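Long-range contact in eukaryotic translation initiation factor 5A-2 (Arabidopsis thaliana, PDB 3HKS), which promotes translation elongation and termination, binding between the exit and peptidyl sites of the ribosome to rescue ribosomes stalled at sequences such as polyproline: residues V68-K76 against M149-I157. Numbering follows the deposited sequence.
Sequences VAIDIFTAK and MSSMGEEQI. With EDO (1,2-ethanediol), chain F.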
loop_
_atom_site.group_PDB
_atom_site.type_symbol
_atom_site.label_atom_id
_atom_site.label_comp_id
_atom_site.label_asym_id
_atom_site.label_seq_id
_atom_site.Cartn_x
_atom_site.Cartn_y
_atom_site.Cartn_z
ATOM N N VAL A 68 5.317 -8.523 14.648
ATOM C CA VAL A 68 4.719 -7.197 14.865
ATOM C C VAL A 68 4.692 -6.502 13.500
ATOM O O VAL A 68 5.707 -6.437 12.814
ATOM C CB VAL A 68 5.496 -6.342 15.922
ATOM C CG1 VAL A 68 4.778 -5.021 16.188
ATOM C CG2 VAL A 68 5.665 -7.117 17.235
ATOM N N ALA A 69 3.528 -5.996 13.107
ATOM C CA ALA A 69 3.370 -5.421 11.775
ATOM C C ALA A 69 2.481 -4.179 11.787
ATOM O O ALA A 69 1.650 -4.020 12.678
ATOM C CB ALA A 69 2.831 -6.487 10.788
ATOM N N ILE A 70 2.652 -3.298 10.802
ATOM C CA ILE A 70 1.897 -2.031 10.766
ATOM C C ILE A 70 0.965 -1.965 9.553
ATOM O O ILE A 70 1.418 -2.065 8.408
ATOM C CB ILE A 70 2.854 -0.789 10.789
ATOM C CG1 ILE A 70 3.831 -0.849 11.982
ATOM C CG2 ILE A 70 2.060 0.542 10.751
ATOM C CD1 ILE A 70 3.202 -0.736 13.351
ATOM N N ASP A 71 -0.334 -1.814 9.809
ATOM C CA ASP A 71 -1.328 -1.676 8.739
ATOM C C ASP A 71 -0.883 -0.567 7.775
ATOM O O ASP A 71 -0.662 0.571 8.208
ATOM C CB ASP A 71 -2.690 -1.352 9.345
ATOM C CG ASP A 71 -3.804 -1.356 8.328
ATOM O OD1 ASP A 71 -3.654 -0.752 7.239
ATOM O OD2 ASP A 71 -4.857 -1.953 8.630
ATOM N N ILE A 72 -0.730 -0.901 6.488
ATOM C CA ILE A 72 -0.131 0.040 5.516
ATOM C C ILE A 72 -1.014 1.243 5.134
ATOM O O ILE A 72 -0.522 2.217 4.569
ATOM C CB ILE A 72 0.440 -0.667 4.240
ATOM C CG1 ILE A 72 -0.674 -1.121 3.293
ATOM C CG2 ILE A 72 1.406 -1.815 4.630
ATOM C CD1 ILE A 72 -0.162 -1.651 1.931
ATOM N N PHE A 73 -2.304 1.167 5.458
ATOM C CA PHE A 73 -3.239 2.261 5.202
ATOM C C PHE A 73 -3.637 3.010 6.478
ATOM O O PHE A 73 -3.789 4.229 6.450
ATOM C CB PHE A 73 -4.496 1.758 4.483
ATOM C CG PHE A 73 -4.226 1.176 3.123
ATOM C CD1 PHE A 73 -3.811 1.991 2.072
ATOM C CD2 PHE A 73 -4.378 -0.187 2.893
ATOM C CE1 PHE A 73 -3.555 1.459 0.822
ATOM C CE2 PHE A 73 -4.129 -0.728 1.640
ATOM C CZ PHE A 73 -3.718 0.094 0.604
ATOM N N THR A 74 -3.800 2.289 7.589
ATOM C CA THR A 74 -4.308 2.886 8.829
ATOM C C THR A 74 -3.208 3.162 9.853
ATOM O O THR A 74 -3.429 3.895 10.828
ATOM C CB THR A 74 -5.426 2.045 9.486
ATOM O OG1 THR A 74 -4.861 0.890 10.114
ATOM C CG2 THR A 74 -6.482 1.616 8.463
ATOM N N ALA A 75 -2.027 2.582 9.622
ATOM C CA ALA A 75 -0.882 2.729 10.531
ATOM C C ALA A 75 -1.083 2.075 11.909
ATOM O O ALA A 75 -0.262 2.252 12.815
ATOM C CB ALA A 75 -0.479 4.213 10.678
ATOM N N LYS A 76 -2.168 1.320 12.065
ATOM C CA LYS A 76 -2.385 0.564 13.297
ATOM C C LYS A 76 -1.431 -0.635 13.397
ATOM O O LYS A 76 -1.147 -1.306 12.398
ATOM C CB LYS A 76 -3.844 0.119 13.414
ATOM C CG LYS A 76 -4.793 1.283 13.723
ATOM C CD LYS A 76 -6.265 0.853 13.594
ATOM C CE LYS A 76 -7.221 2.001 13.929
ATOM N NZ LYS A 76 -8.642 1.529 13.901
ATOM N N MET A 149 -0.677 3.714 -3.891
ATOM C CA MET A 149 -0.354 2.458 -3.210
ATOM C C MET A 149 -1.596 1.578 -3.147
ATOM O O MET A 149 -2.649 2.020 -2.711
ATOM C CB MET A 149 0.214 2.708 -1.813
ATOM C CG MET A 149 0.907 1.457 -1.199
ATOM S SD MET A 149 1.616 1.797 0.424
ATOM C CE MET A 149 0.165 2.145 1.392
ATOM N N SER A 150 -1.477 0.344 -3.616
ATOM C CA SER A 150 -2.625 -0.562 -3.647
ATOM C C SER A 150 -2.321 -1.932 -3.040
ATOM O O SER A 150 -1.252 -2.505 -3.251
ATOM C CB SER A 150 -3.154 -0.718 -5.073
ATOM O OG SER A 150 -2.195 -1.359 -5.882
ATOM N N SER A 151 -3.281 -2.443 -2.278
ATOM C CA SER A 151 -3.181 -3.769 -1.678
ATOM C C SER A 151 -4.569 -4.217 -1.270
ATOM O O SER A 151 -5.308 -3.454 -0.648
ATOM C CB SER A 151 -2.255 -3.749 -0.455
ATOM O OG SER A 151 -1.874 -5.051 -0.062
ATOM N N MET A 152 -4.915 -5.447 -1.652
ATOM C CA MET A 152 -6.136 -6.117 -1.204
ATOM C C MET A 152 -7.422 -5.353 -1.549
ATOM O O MET A 152 -8.352 -5.270 -0.741
ATOM C CB MET A 152 -6.031 -6.448 0.293
ATOM C CG MET A 152 -4.903 -7.455 0.592
ATOM S SD MET A 152 -4.846 -8.000 2.298
ATOM C CE MET A 152 -6.174 -9.200 2.370
ATOM N N GLY A 153 -7.458 -4.799 -2.761
ATOM C CA GLY A 153 -8.614 -4.028 -3.247
ATOM C C GLY A 153 -8.764 -2.621 -2.677
ATOM O O GLY A 153 -9.819 -1.987 -2.819
ATOM N N GLU A 154 -7.711 -2.135 -2.030
ATOM C CA GLU A 154 -7.737 -0.854 -1.342
ATOM C C GLU A 154 -6.580 -0.012 -1.852
ATOM O O GLU A 154 -5.492 -0.516 -2.083
ATOM C CB GLU A 154 -7.640 -1.069 0.166
ATOM C CG GLU A 154 -7.855 0.188 1.009
ATOM C CD GLU A 154 -8.170 -0.125 2.474
ATOM O OE1 GLU A 154 -8.704 -1.225 2.765
ATOM O OE2 GLU A 154 -7.893 0.744 3.332
ATOM N N GLU A 155 -6.832 1.273 -2.053
ATOM C CA GLU A 155 -5.880 2.131 -2.749
ATOM C C GLU A 155 -5.796 3.480 -2.073
ATOM O O GLU A 155 -6.797 4.013 -1.581
ATOM C CB GLU A 155 -6.263 2.298 -4.226
ATOM C CG GLU A 155 -6.277 0.989 -5.007
ATOM C CD GLU A 155 -6.430 1.174 -6.504
ATOM O OE1 GLU A 155 -7.532 1.519 -6.964
ATOM O OE2 GLU A 155 -5.442 0.946 -7.231
ATOM N N GLN A 156 -4.588 4.026 -2.049
ATOM C CA GLN A 156 -4.353 5.291 -1.418
ATOM C C GLN A 156 -3.381 6.100 -2.259
ATOM O O GLN A 156 -2.307 5.602 -2.628
ATOM C CB GLN A 156 -3.776 5.062 -0.020
ATOM C CG GLN A 156 -3.623 6.315 0.819
ATOM C CD GLN A 156 -3.368 5.992 2.281
ATOM O OE1 GLN A 156 -2.260 6.164 2.768
ATOM N NE2 GLN A 156 -4.395 5.507 2.983
ATOM N N ILE A 157 -3.763 7.340 -2.560
ATOM C CA ILE A 157 -2.838 8.291 -3.180
ATOM C C ILE A 157 -1.818 8.674 -2.114
ATOM O O ILE A 157 -2.183 9.197 -1.073
ATOM C CB ILE A 157 -3.571 9.539 -3.762
ATOM C CG1 ILE A 157 -4.411 9.133 -4.990
ATOM C CG2 ILE A 157 -2.554 10.656 -4.109
ATOM C CD1 ILE A 157 -5.465 10.209 -5.460
HETATM C C1 EDO F . -8.225 7.370 -2.840
HETATM O O1 EDO F . -9.668 7.328 -2.863
HETATM C C2 EDO F . -7.748 8.381 -1.802
HETATM O O2 EDO F . -6.355 8.200 -1.501
#
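M149 begins the contact with its terminal methyl: the chain bends at its last torsion (chi3 65°), and CE lies 3.8 Å from I72 CD1 and equally near F73 CE1. S151 follows, its CB 3.8 Å from I72 CD1, while its hydroxyl is hydrogen-bonded to the backbone O of H92. A type I' turn from S151 to E154 then reverses the chain. E154 runs over one face of F73, its side chain swung away from its own amide nitrogen (chi1 -172°). Its CG makes a CH-pi contact 4.0 Å from the ring centroid. The carboxylate plane lies within 17° of the ring plane. I72 CG1 lies over the rim of the opposite face. Q156 flanks the ring at its edge, NE2 3.7 Å from F73 CD1 and the amide steeply inclined to the ring. On the other segment, D71 OD1 accepts from F73 N (2.9 Å), an Asx turn, and also from T74 N, which helps fix the loop carrying F73. R45 forms salt bridges to both D71 and E154, tying the two sides together. The loop joining strands 64-71 and 77-83 of the SH3-like N-terminal domain thus packs against the hairpin of strands 142-151 and 154-163 in the C-terminal OB fold, beside strand 87-103.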